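Local coordinates for UPF0237 protein SP_0238 (Streptococcus pneumoniae, PDB 1ZPV), which is of unknown function but forms a homodimer of ACT-domain subunits, a fold common in small-molecule-binding regulatory proteins, at residues C[16-21]-C[45-50]. Residues are numbered along the deposited sequence; the frame is centred on the assembly and turned at random.
Sequences SGIVAG and FTMMAV
The Phe45 ring meets the start of helix 18-28 with its edge. Ile18 CG2 lies in the ring plane, 3.9 Å from Phe45 CE2, and Val19 CG2 approaches near that plane, 3.8 Å from Phe45 CZ. Ile18 CB comes in obliquely, 3.8 Å from Phe45 CE2. Neither segment lays a group flat on the ring faces. Phe45 holds CG anti to its own backbone N (chi1 177°), which carries the CE2 and CZ edge to Ile18 and Val19 at the start of the helix. The Ile18 and Phe45 side chains run past each other in opposite directions, whereas the side chains of Val19 and Phe45 cross at about a right angle.

Met47 is modelled as selenomethionine. Its CG sits between the backbone N and the carbonyl carbon (chi1 55°), and the chain bends at chi3. The selenium fits against both helix residues: SE is 3.9 Å from Ile18 CG2 and 4.0 Å from Val19 CA. The second of these contacts brings the strand side chain right up to the helix backbone. Ile18 continues away from strand 44-53 through CG1 and also packs on Val10 and Leu73.

Gly17 is the N-cap, and its O accepts a bond from Gly21 N at 3.0 Å, closing the first turn. Phe45 and Met47 point to the helical layer. Thr46 and Met48, on the other face of the sheet, pack against the second subunit. This is the two-layer beta-alpha-beta-beta-alpha-beta fold of an ACT domain, with helices on one side of an antiparallel sheet.

The chemistry is wholly apolar. Contact between the segments rests on methyl, methine, aromatic and selenium surfaces, largely buried. Fit and exclusion of water, rather than directional bonds, probably seat the helix start on the strand.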
loop_
_atom_site.group_PDB
_atom_site.type_symbol
_atom_site.label_atom_id
_atom_site.label_comp_id
_atom_site.label_asym_id
_atom_site.label_seq_id
_atom_site.Cartn_x
_atom_site.Cartn_y
_atom_site.Cartn_z
ATOM N N SER C 16 4.223 -0.930 19.587
ATOM C CA SER C 16 5.083 -1.049 20.765
ATOM C C SER C 16 6.103 -2.190 20.634
ATOM O O SER C 16 5.734 -3.322 20.403
ATOM C CB SER C 16 4.264 -1.204 22.050
ATOM O OG SER C 16 5.180 -1.188 23.126
ATOM N N GLY C 17 7.385 -1.849 20.738
ATOM C CA GLY C 17 8.469 -2.812 20.712
ATOM C C GLY C 17 8.839 -3.399 19.358
ATOM O O GLY C 17 9.813 -4.137 19.263
ATOM N N ILE C 18 8.075 -3.090 18.315
ATOM C CA ILE C 18 8.268 -3.795 17.028
ATOM C C ILE C 18 9.566 -3.421 16.317
ATOM O O ILE C 18 10.332 -4.303 15.910
ATOM C CB ILE C 18 7.029 -3.686 16.076
ATOM C CG1 ILE C 18 5.763 -4.267 16.749
ATOM C CG2 ILE C 18 7.284 -4.418 14.729
ATOM C CD1 ILE C 18 6.019 -5.674 17.439
ATOM N N VAL C 19 9.815 -2.124 16.163
ATOM C CA VAL C 19 11.062 -1.662 15.544
ATOM C C VAL C 19 12.300 -2.249 16.232
ATOM O O VAL C 19 13.218 -2.737 15.568
ATOM C CB VAL C 19 11.177 -0.145 15.529
ATOM C CG1 VAL C 19 12.556 0.239 14.962
ATOM C CG2 VAL C 19 10.033 0.440 14.639
ATOM N N ALA C 20 12.321 -2.208 17.562
ATOM C CA ALA C 20 13.442 -2.790 18.297
ATOM C C ALA C 20 13.557 -4.302 18.080
ATOM O O ALA C 20 14.660 -4.832 17.903
ATOM C CB ALA C 20 13.336 -2.470 19.775
ATOM N N GLY C 21 12.412 -5.001 18.114
ATOM C CA GLY C 21 12.446 -6.477 18.022
ATOM C C GLY C 21 12.958 -6.882 16.640
ATOM O O GLY C 21 13.831 -7.725 16.506
ATOM N N PHE C 45 0.256 -1.324 12.444
ATOM C CA PHE C 45 1.597 -0.798 12.377
ATOM C C PHE C 45 2.323 -1.622 11.343
ATOM O O PHE C 45 2.229 -2.849 11.351
ATOM C CB PHE C 45 2.326 -0.914 13.728
ATOM C CG PHE C 45 3.748 -0.444 13.653
ATOM C CD1 PHE C 45 4.026 0.911 13.431
ATOM C CD2 PHE C 45 4.816 -1.344 13.748
ATOM C CE1 PHE C 45 5.333 1.359 13.327
ATOM C CE2 PHE C 45 6.176 -0.871 13.639
ATOM C CZ PHE C 45 6.409 0.454 13.423
ATOM N N THR C 46 3.024 -0.960 10.430
ATOM C CA THR C 46 3.711 -1.662 9.372
ATOM C C THR C 46 5.159 -1.173 9.241
ATOM O O THR C 46 5.464 -0.021 9.540
ATOM C CB THR C 46 3.020 -1.473 8.026
ATOM O OG1 THR C 46 3.295 -0.157 7.542
ATOM C CG2 THR C 46 1.484 -1.680 8.150
HETATM N N MSE C 47 6.060 -2.067 8.867
HETATM C CA MSE C 47 7.404 -1.573 8.533
HETATM C C MSE C 47 7.903 -2.384 7.380
HETATM O O MSE C 47 7.396 -3.483 7.115
HETATM C CB MSE C 47 8.373 -1.600 9.734
HETATM C CG MSE C 47 8.516 -2.881 10.384
HETATM SE SE MSE C 47 9.602 -2.812 12.015
HETATM C CE MSE C 47 11.163 -2.788 11.310
HETATM N N MSE C 48 8.870 -1.833 6.680
HETATM C CA MSE C 48 9.510 -2.560 5.613
HETATM C C MSE C 48 10.990 -2.269 5.673
HETATM O O MSE C 48 11.394 -1.151 6.060
HETATM C CB MSE C 48 8.881 -2.175 4.285
HETATM C CG MSE C 48 7.461 -2.735 4.141
HETATM SE SE MSE C 48 6.718 -2.521 2.380
HETATM C CE MSE C 48 5.444 -3.860 2.343
ATOM N N ALA C 49 11.801 -3.283 5.356
ATOM C CA ALA C 49 13.252 -3.142 5.411
ATOM C C ALA C 49 13.878 -3.911 4.260
ATOM O O ALA C 49 13.410 -4.990 3.884
ATOM C CB ALA C 49 13.836 -3.639 6.731
ATOM N N VAL C 50 14.923 -3.333 3.713
ATOM C CA VAL C 50 15.719 -4.002 2.698
ATOM C C VAL C 50 16.992 -4.352 3.416
ATOM O O VAL C 50 17.641 -3.479 4.008
ATOM C CB VAL C 50 15.997 -3.109 1.455
ATOM C CG1 VAL C 50 17.132 -3.721 0.555
ATOM C CG2 VAL C 50 14.729 -2.931 0.621
#